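Local coordinates for ApRick protease (Rickettsia conorii, PDB 5C9F), which is a retropepsin-like aspartic protease domain that probably cleaves peptide bonds as an endopeptidase, forming one part of a longer, probably membrane-anchored rickettsial protein, at residues Thr58-Thr63 with Lys74-Thr79. Numbering follows the deposited sequence.
Sequences TKLKYT and KAAPIT
The ring of Tyr-62 lies flat on Ala-76: the methyl CB sits 3.9 Å from the ring centroid and only 3° off the normal, a CH-pi contact over the middle of one face. At the ring edge, near its plane, comes the carbonyl O of Lys-74, while the carbonyl carbon of Ala-75 approaches obliquely. The CD2 side of the ring also rides over the strand backbone, with CD2 3.5 Å from the N of Ala-76. With CG anti to its own carbonyl carbon (chi1 -74°), the tyrosine ring is laid over the strand.

Leu-60 meets the same methyl, its CB 3.6 Å from Ala-76 CB; farther along the strand CD2 of Leu-60 meets CG2 of Ile-78. At the far end of the loop segment, Thr-63 OG1 sits 3.6 Å from CD of Pro-77, the two side chains running crosswise.

Tyr-62 is the centre of an inverse gamma turn, closed by a weak bond from the N of Thr-63 to the O of Lys-61. Its carbonyl is held by Lys-74, whose chain folds back through three successive bends to put NZ 2.9 Å from Tyr-62 O, at a C=O...N angle of 164°. Where the backbones pass closest there is no regular pairing, but two CA-H...O contacts, Tyr-62 CA to Ala-75 O and Ala-76 CA to Lys-61 O.

Both segments belong to the retropepsin-like aspartic protease domain, and this is loop-on-sheet packing: the loop after helix 47-52 crosses strand 71-84 just before entering strand 64-68, the antiparallel partner whose Arg-64 makes backbone hydrogen bonding with Ala-75. On the other edge, Ala-76 and Ile-78 pair by backbone hydrogen bonds with Val-96 and Gly-94 of strand 88-97; Val-96 touches both Leu-60 and Tyr-62, and Leu-57 and Leu-98 also touch the tyrosine.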
# COMPACT_ATOMS: atom_id res chain seq x y z
N THR A 58 4.36 -27.45 -34.03
CA THR A 58 4.72 -27.52 -35.45
C THR A 58 4.58 -26.18 -36.20
O THR A 58 5.20 -26.02 -37.24
CB THR A 58 3.88 -28.57 -36.22
OG1 THR A 58 2.52 -28.09 -36.37
CG2 THR A 58 3.88 -29.89 -35.48
N LYS A 59 3.75 -25.26 -35.71
CA LYS A 59 3.55 -23.94 -36.34
C LYS A 59 4.56 -22.92 -35.87
O LYS A 59 4.78 -21.91 -36.53
CB LYS A 59 2.16 -23.34 -36.05
CG LYS A 59 0.98 -24.26 -36.24
CD LYS A 59 0.55 -24.37 -37.68
CE LYS A 59 -0.76 -25.13 -37.75
NZ LYS A 59 -1.23 -25.27 -39.14
N LEU A 60 5.13 -23.14 -34.70
CA LEU A 60 6.10 -22.19 -34.15
C LEU A 60 7.30 -22.20 -35.06
O LEU A 60 7.66 -23.23 -35.61
CB LEU A 60 6.51 -22.61 -32.78
CG LEU A 60 5.44 -22.57 -31.67
CD1 LEU A 60 6.06 -23.09 -30.39
CD2 LEU A 60 4.95 -21.16 -31.45
N LYS A 61 7.90 -21.06 -35.25
CA LYS A 61 9.15 -21.02 -36.01
C LYS A 61 10.28 -20.82 -34.99
O LYS A 61 10.27 -19.90 -34.19
CB LYS A 61 9.09 -19.93 -37.09
CG LYS A 61 8.39 -18.65 -36.69
CD LYS A 61 8.55 -17.55 -37.73
CE LYS A 61 7.67 -16.35 -37.39
NZ LYS A 61 7.52 -15.46 -38.57
N TYR A 62 11.24 -21.73 -35.03
CA TYR A 62 12.35 -21.78 -34.08
C TYR A 62 13.46 -20.93 -34.65
O TYR A 62 14.49 -21.41 -35.09
CB TYR A 62 12.77 -23.23 -33.83
CG TYR A 62 11.80 -23.96 -32.97
CD1 TYR A 62 10.56 -24.36 -33.45
CD2 TYR A 62 12.08 -24.21 -31.62
CE1 TYR A 62 9.64 -25.01 -32.62
CE2 TYR A 62 11.18 -24.85 -30.78
CZ TYR A 62 9.97 -25.24 -31.27
OH TYR A 62 9.12 -25.88 -30.41
N THR A 63 13.26 -19.63 -34.59
CA THR A 63 14.18 -18.69 -35.19
C THR A 63 15.25 -18.18 -34.23
O THR A 63 16.20 -17.55 -34.67
CB THR A 63 13.41 -17.47 -35.71
OG1 THR A 63 12.61 -16.93 -34.65
CG2 THR A 63 12.54 -17.87 -36.88
N LYS A 74 18.13 -24.05 -29.92
CA LYS A 74 17.11 -23.36 -30.72
C LYS A 74 15.80 -23.16 -29.91
O LYS A 74 15.40 -24.02 -29.11
CB LYS A 74 16.84 -24.12 -32.03
CG LYS A 74 18.05 -24.18 -32.94
CD LYS A 74 18.47 -22.79 -33.36
CE LYS A 74 17.46 -22.09 -34.22
NZ LYS A 74 16.95 -22.85 -35.37
N ALA A 75 15.15 -22.03 -30.13
CA ALA A 75 13.86 -21.73 -29.54
C ALA A 75 12.93 -20.90 -30.43
O ALA A 75 13.38 -20.13 -31.30
CB ALA A 75 14.06 -21.06 -28.16
N ALA A 76 11.63 -21.04 -30.20
CA ALA A 76 10.61 -20.22 -30.86
C ALA A 76 10.16 -19.16 -29.88
O ALA A 76 9.75 -19.47 -28.75
CB ALA A 76 9.41 -21.07 -31.29
N PRO A 77 10.21 -17.90 -30.30
CA PRO A 77 9.71 -16.83 -29.44
C PRO A 77 8.20 -16.84 -29.38
O PRO A 77 7.58 -17.14 -30.37
CB PRO A 77 10.23 -15.55 -30.14
CG PRO A 77 10.46 -15.95 -31.54
CD PRO A 77 10.85 -17.38 -31.52
N ILE A 78 7.64 -16.53 -28.21
CA ILE A 78 6.20 -16.42 -28.03
C ILE A 78 5.93 -15.22 -27.15
O ILE A 78 6.82 -14.71 -26.49
CB ILE A 78 5.60 -17.68 -27.39
CG1 ILE A 78 6.31 -18.00 -26.06
CG2 ILE A 78 5.71 -18.89 -28.36
CD1 ILE A 78 5.64 -19.06 -25.25
N THR A 79 4.67 -14.83 -27.12
CA THR A 79 4.17 -13.81 -26.18
C THR A 79 3.00 -14.36 -25.38
O THR A 79 2.12 -14.99 -25.93
CB THR A 79 3.73 -12.56 -26.94
OG1 THR A 79 4.86 -12.05 -27.66
CG2 THR A 79 3.22 -11.51 -25.98